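Local structure of lytic polysaccharide monooxygenase ([Kitasatospora] papulosa, 6NDQ) at residues V100-Q105 against V164-Q169; Q114-R119 against S132-V137. The protein is a lytic polysaccharide monooxygenase that probably cleaves cellulose or a related polysaccharide oxidatively, with a copper ion as cofactor. All coordinates share one frame; numbering follows the deposited sequence.

In the fold
Both interactions belong to the beta-sandwich of the monooxygenase. Interaction 1 crosses the core between its two sheets, from strand 97-104 of the three-stranded sheet to strand 160-170 of the larger one; interaction 2 lies within that larger sheet, where strands 110-118 and 134-139 pair. Their centres are about 15 Å apart. Strand 110-118, which follows 97-104 in the chain, joins them by pairing with 160-170: Ile167 N lies 2.8 Å from Gln114 O, and Tyr165 O lies 2.9 Å from Tyr116 N, both probable hydrogen bonds. On the core side, Val164 CG1 packs 3.6 Å from Val115 CG1, linking the two contacts through side chains as well.

Interaction 1: residues V100-Q105 against V164-Q169; sequences VKLYDQ and VYTIWQ
The core of the immunoglobulin-like beta-sandwich found in lytic polysaccharide monooxygenases is crossed here by side chains of Val100, Leu102 and Asp104 of strand 97-104 meeting Val164, Thr166 and Trp168 of strand 160-170. The axes of the two strand segments come within 9.9 Å and their N-to-C directions differ by 45°, as fits facing sheets, and side chains alone bridge them, without a hydrogen bond. At one end Val100 CG1 reaches Thr166 OG1 at 3.7 Å, the two side chains running antiparallel alongside one another, while the other methyl, CG2, turns to Val164 CG1 at 4.4 Å. In the middle, Leu102 brings only its CD2 branch to the indole, 3.9 Å from Trp168 CE3 and obliquely to the ring. Val4 of strand 2-6 packs against Val100, Leu102 and Thr166, and the rings of Phe113 and Tyr177 stack with Trp168, so the indole is wedged among aromatic neighbours. The six-membered ring of Trp168 reaches across to Asp104 because a chi1 of 168° swings CG away from the backbone N. The indole nitrogen is not used on this acid, since Trp168 NE1 donates to Gly109 O. Asp104 OD2 instead accepts from the backbone N of His108 and hydrogen-bonds Tyr149 OH, two bonds that probably fix the rotation of this buried carboxylate and stabilise its negative charge. Carboxylate and indole planes stand 62° apart, and the acid meets the outer edge of the benzene ring, where Asp104 OD2 lies 3.5 Å from Trp168 CZ2 and Asp104 CG 3.5 Å from Trp168 CH2.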
loop_
_atom_site.group_PDB
_atom_site.type_symbol
_atom_site.label_atom_id
_atom_site.label_comp_id
_atom_site.label_asym_id
_atom_site.label_seq_id
_atom_site.Cartn_x
_atom_site.Cartn_y
_atom_site.Cartn_z
ATOM N N VAL A 100 10.350 -1.680 -5.045
ATOM C CA VAL A 100 9.069 -1.006 -4.905
ATOM C C VAL A 100 9.074 0.166 -5.871
ATOM O O VAL A 100 9.974 1.015 -5.823
ATOM C CB VAL A 100 8.829 -0.537 -3.465
ATOM C CG1 VAL A 100 7.599 0.334 -3.416
ATOM C CG2 VAL A 100 8.676 -1.732 -2.521
ATOM N N LYS A 101 8.079 0.210 -6.743
ATOM C CA LYS A 101 8.012 1.173 -7.834
ATOM C C LYS A 101 6.810 2.067 -7.592
ATOM O O LYS A 101 5.676 1.572 -7.506
ATOM C CB LYS A 101 7.897 0.455 -9.184
ATOM C CG LYS A 101 8.047 1.362 -10.383
ATOM C CD LYS A 101 7.959 0.535 -11.661
ATOM C CE LYS A 101 7.249 1.292 -12.742
ATOM N NZ LYS A 101 8.182 1.648 -13.831
ATOM N N LEU A 102 7.054 3.373 -7.440
ATOM C CA LEU A 102 5.977 4.340 -7.312
ATOM C C LEU A 102 5.778 5.069 -8.641
ATOM O O LEU A 102 6.687 5.145 -9.482
ATOM C CB LEU A 102 6.236 5.335 -6.173
ATOM C CG LEU A 102 6.193 4.675 -4.786
ATOM C CD1 LEU A 102 7.595 4.278 -4.357
ATOM C CD2 LEU A 102 5.488 5.525 -3.683
ATOM N N TYR A 103 4.548 5.534 -8.850
ATOM C CA TYR A 103 4.207 6.428 -9.944
ATOM C C TYR A 103 3.699 7.742 -9.361
ATOM O O TYR A 103 2.800 7.742 -8.512
ATOM C CB TYR A 103 3.161 5.802 -10.871
ATOM C CG TYR A 103 2.785 6.739 -11.978
ATOM C CD1 TYR A 103 3.713 7.087 -12.953
ATOM C CD2 TYR A 103 1.525 7.303 -12.037
ATOM C CE1 TYR A 103 3.387 7.953 -13.966
ATOM C CE2 TYR A 103 1.190 8.176 -13.051
ATOM C CZ TYR A 103 2.127 8.496 -14.014
ATOM O OH TYR A 103 1.810 9.367 -15.038
ATOM N N ASP A 104 4.277 8.858 -9.821
ATOM C CA ASP A 104 4.014 10.198 -9.298
ATOM C C ASP A 104 3.816 11.129 -10.486
ATOM O O ASP A 104 4.783 11.728 -10.967
ATOM C CB ASP A 104 5.154 10.652 -8.420
ATOM C CG ASP A 104 5.017 12.103 -7.984
ATOM O OD1 ASP A 104 3.924 12.693 -8.156
ATOM O OD2 ASP A 104 6.001 12.638 -7.446
ATOM N N GLN A 105 2.568 11.268 -10.934
ATOM C CA GLN A 105 2.305 12.061 -12.130
ATOM C C GLN A 105 2.947 13.442 -12.036
ATOM O O GLN A 105 3.638 13.881 -12.964
ATOM C CB GLN A 105 0.801 12.183 -12.363
ATOM C CG GLN A 105 0.443 12.894 -13.656
ATOM C CD GLN A 105 0.655 14.395 -13.576
ATOM O OE1 GLN A 105 0.402 15.010 -12.536
ATOM N NE2 GLN A 105 1.131 14.993 -14.671
ATOM N N VAL A 164 3.457 -5.402 2.344
ATOM C CA VAL A 164 4.464 -4.343 2.280
ATOM C C VAL A 164 3.773 -3.015 2.564
ATOM O O VAL A 164 2.717 -2.710 2.002
ATOM C CB VAL A 164 5.157 -4.312 0.906
ATOM C CG1 VAL A 164 6.077 -3.101 0.789
ATOM C CG2 VAL A 164 5.890 -5.626 0.649
ATOM N N TYR A 165 4.369 -2.215 3.419
ATOM C CA TYR A 165 3.815 -0.915 3.765
ATOM C C TYR A 165 4.854 0.108 3.342
ATOM O O TYR A 165 5.949 0.157 3.920
ATOM C CB TYR A 165 3.528 -0.829 5.264
ATOM C CG TYR A 165 2.641 0.295 5.744
ATOM C CD1 TYR A 165 1.411 0.553 5.152
ATOM C CD2 TYR A 165 3.014 1.062 6.849
ATOM C CE1 TYR A 165 0.591 1.574 5.631
ATOM C CE2 TYR A 165 2.199 2.078 7.323
ATOM C CZ TYR A 165 0.986 2.325 6.710
ATOM O OH TYR A 165 0.114 3.307 7.139
ATOM N N THR A 166 4.538 0.873 2.311
ATOM C CA THR A 166 5.434 1.911 1.815
ATOM C C THR A 166 4.950 3.272 2.300
ATOM O O THR A 166 3.773 3.608 2.142
ATOM C CB THR A 166 5.518 1.896 0.288
ATOM O OG1 THR A 166 5.959 0.587 -0.137
ATOM C CG2 THR A 166 6.513 2.976 -0.200
ATOM N N ILE A 167 5.856 4.034 2.903
ATOM C CA ILE A 167 5.563 5.387 3.372
ATOM C C ILE A 167 6.358 6.365 2.518
ATOM O O ILE A 167 7.597 6.306 2.475
ATOM C CB ILE A 167 5.899 5.576 4.858
ATOM C CG1 ILE A 167 5.099 4.612 5.736
ATOM C CG2 ILE A 167 5.583 7.002 5.254
ATOM C CD1 ILE A 167 5.287 4.827 7.231
ATOM N N TRP A 168 5.640 7.281 1.870
ATOM C CA TRP A 168 6.199 8.234 0.912
ATOM C C TRP A 168 6.017 9.627 1.494
ATOM O O TRP A 168 4.886 10.130 1.581
ATOM C CB TRP A 168 5.517 8.115 -0.449
ATOM C CG TRP A 168 5.802 9.226 -1.434
ATOM C CD1 TRP A 168 6.866 10.092 -1.431
ATOM C CD2 TRP A 168 5.026 9.560 -2.596
ATOM N NE1 TRP A 168 6.778 10.955 -2.498
ATOM C CE2 TRP A 168 5.659 10.649 -3.227
ATOM C CE3 TRP A 168 3.843 9.060 -3.146
ATOM C CZ2 TRP A 168 5.161 11.233 -4.389
ATOM C CZ3 TRP A 168 3.346 9.645 -4.301
ATOM C CH2 TRP A 168 4.009 10.711 -4.915
ATOM N N GLN A 169 7.128 10.247 1.880
ATOM C CA GLN A 169 7.117 11.629 2.348
ATOM C C GLN A 169 7.399 12.539 1.155
ATOM O O GLN A 169 8.538 12.609 0.673
ATOM C CB GLN A 169 8.145 11.832 3.456
ATOM C CG GLN A 169 8.191 13.248 3.992
ATOM C CD GLN A 169 6.883 13.664 4.629
ATOM O OE1 GLN A 169 6.276 12.901 5.386
ATOM N NE2 GLN A 169 6.441 14.880 4.329
#

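Interaction 2: residues Q114-R119 against S132-V137; sequences QVYVTR and SDLQLV
Ser132 sets its carbonyl oxygen over one face of the Arg119 guanidinium, 3.2 Å from CZ, where no N-H points at it. Asp133 O accepts Arg119 N at 2.7 Å in a nearly linear approach to the carbonyl, whereas its carboxylate makes just a long, out-of-plane salt bridge to Arg119 NH2 and bonds Thr130 through OD2. Leu134 rests CB on Tyr116 CB and CD2 on Thr118 CG2. Gln135 forms the hydrogen-bonded pair with Val117, each N meeting the other's O at 2.9 Å, and brings OE1 to Arg119 CB. Leu136, its CG anti to the backbone N (chi1 176°), places CD1 over the Tyr116 ring face, 4.0 Å from the centroid, a CH-pi contact; Tyr116 OH meanwhile donates to Gln114 OE1 from above the amide's carbonyl plane. Without the ring, as with an alanine here in place of Tyr116, Leu136 CD1 is likely to lose the face it rests on and Gln114 OE1 this donor. Val137 N bonds Val115 O at 2.8 Å, while its CG1 meets Val117 CG1 at 3.7 Å. With the short strand segments at 139°, the ladder is that of a beta-hairpin with a long connection, in one sheet of the LPMO beta-sandwich.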
loop_
_atom_site.group_PDB
_atom_site.type_symbol
_atom_site.label_atom_id
_atom_site.label_comp_id
_atom_site.label_asym_id
_atom_site.label_seq_id
_atom_site.Cartn_x
_atom_site.Cartn_y
_atom_site.Cartn_z
ATOM N N GLN A 114 10.139 5.045 3.544
ATOM C CA GLN A 114 10.288 3.895 4.426
ATOM C C GLN A 114 9.503 2.732 3.844
ATOM O O GLN A 114 8.354 2.907 3.429
ATOM C CB GLN A 114 9.800 4.222 5.829
ATOM C CG GLN A 114 10.658 5.304 6.476
ATOM C CD GLN A 114 10.126 5.750 7.821
ATOM O OE1 GLN A 114 8.938 5.625 8.104
ATOM N NE2 GLN A 114 11.007 6.268 8.660
ATOM N N VAL A 115 10.128 1.562 3.772
ATOM C CA VAL A 115 9.425 0.342 3.390
ATOM C C VAL A 115 9.475 -0.606 4.575
ATOM O O VAL A 115 10.562 -0.931 5.074
ATOM C CB VAL A 115 10.023 -0.312 2.139
ATOM C CG1 VAL A 115 9.237 -1.594 1.799
ATOM C CG2 VAL A 115 9.984 0.667 0.980
ATOM N N TYR A 116 8.300 -1.032 5.033
ATOM C CA TYR A 116 8.135 -2.039 6.073
ATOM C C TYR A 116 7.547 -3.292 5.443
ATOM O O TYR A 116 6.869 -3.218 4.414
ATOM C CB TYR A 116 7.189 -1.563 7.179
ATOM C CG TYR A 116 7.611 -0.330 7.937
ATOM C CD1 TYR A 116 7.344 0.932 7.439
ATOM C CD2 TYR A 116 8.244 -0.448 9.160
ATOM C CE1 TYR A 116 7.723 2.082 8.142
ATOM C CE2 TYR A 116 8.615 0.681 9.880
ATOM C CZ TYR A 116 8.359 1.937 9.357
ATOM O OH TYR A 116 8.738 3.053 10.075
ATOM N N VAL A 117 7.780 -4.444 6.077
ATOM C CA VAL A 117 7.064 -5.658 5.697
ATOM C C VAL A 117 6.546 -6.352 6.951
ATOM O O VAL A 117 7.172 -6.279 8.013
ATOM C CB VAL A 117 7.955 -6.599 4.875
ATOM C CG1 VAL A 117 9.019 -7.253 5.757
ATOM C CG2 VAL A 117 7.090 -7.667 4.203
ATOM N N THR A 118 5.375 -7.006 6.832
ATOM C CA THR A 118 4.839 -7.789 7.946
ATOM C C THR A 118 5.792 -8.926 8.327
ATOM O O THR A 118 6.353 -9.614 7.469
ATOM C CB THR A 118 3.431 -8.358 7.628
ATOM O OG1 THR A 118 3.446 -9.202 6.455
ATOM C CG2 THR A 118 2.413 -7.260 7.436
ATOM N N ARG A 119 5.986 -9.123 9.633
ATOM C CA ARG A 119 6.915 -10.157 10.075
ATOM C C ARG A 119 6.373 -11.546 9.748
ATOM O O ARG A 119 5.156 -11.765 9.699
ATOM C CB ARG A 119 7.187 -10.040 11.578
ATOM C CG ARG A 119 5.957 -10.119 12.470
ATOM C CD ARG A 119 6.332 -9.769 13.930
ATOM N NE ARG A 119 5.173 -9.765 14.820
ATOM C CZ ARG A 119 5.193 -9.318 16.075
ATOM N NH1 ARG A 119 6.317 -8.836 16.597
ATOM N NH2 ARG A 119 4.090 -9.357 16.814
ATOM N N SER A 132 3.174 -3.141 15.406
ATOM C CA SER A 132 4.040 -4.188 15.953
ATOM C C SER A 132 4.182 -5.396 15.032
ATOM O O SER A 132 5.061 -6.234 15.262
ATOM C CB SER A 132 3.523 -4.652 17.324
ATOM O OG SER A 132 2.302 -5.360 17.210
ATOM N N ASP A 133 3.354 -5.515 14.000
ATOM C CA ASP A 133 3.510 -6.598 13.042
ATOM C C ASP A 133 4.510 -6.273 11.940
ATOM O O ASP A 133 4.869 -7.167 11.165
ATOM C CB ASP A 133 2.162 -6.939 12.406
ATOM C CG ASP A 133 1.096 -7.269 13.433
ATOM O OD1 ASP A 133 1.345 -8.127 14.301
ATOM O OD2 ASP A 133 -0.001 -6.665 13.378
ATOM N N LEU A 134 4.963 -5.032 11.852
ATOM C CA LEU A 134 5.844 -4.569 10.788
ATOM C C LEU A 134 7.304 -4.564 11.226
ATOM O O LEU A 134 7.621 -4.400 12.409
ATOM C CB LEU A 134 5.452 -3.161 10.343
ATOM C CG LEU A 134 4.067 -3.001 9.729
ATOM C CD1 LEU A 134 3.812 -1.547 9.419
ATOM C CD2 LEU A 134 3.982 -3.806 8.460
ATOM N N GLN A 135 8.182 -4.739 10.238
ATOM C CA GLN A 135 9.632 -4.661 10.359
ATOM C C GLN A 135 10.121 -3.755 9.243
ATOM O O GLN A 135 9.757 -3.956 8.082
ATOM C CB GLN A 135 10.292 -6.043 10.224
ATOM C CG GLN A 135 9.943 -7.009 11.349
ATOM C CD GLN A 135 10.546 -8.402 11.159
ATOM O OE1 GLN A 135 10.328 -9.065 10.134
ATOM N NE2 GLN A 135 11.298 -8.856 12.162
ATOM N N LEU A 136 10.929 -2.752 9.586
ATOM C CA LEU A 136 11.464 -1.846 8.573
ATOM C C LEU A 136 12.526 -2.563 7.754
ATOM O O LEU A 136 13.489 -3.090 8.318
ATOM C CB LEU A 136 12.052 -0.600 9.235
ATOM C CG LEU A 136 12.768 0.467 8.383
ATOM C CD1 LEU A 136 11.808 1.363 7.661
ATOM C CD2 LEU A 136 13.757 1.320 9.214
ATOM N N VAL A 137 12.352 -2.611 6.430
ATOM C CA VAL A 137 13.309 -3.315 5.587
ATOM C C VAL A 137 14.037 -2.410 4.598
ATOM O O VAL A 137 15.136 -2.777 4.153
ATOM C CB VAL A 137 12.662 -4.511 4.845
ATOM C CG1 VAL A 137 12.323 -5.653 5.824
ATOM C CG2 VAL A 137 11.457 -4.084 4.035
#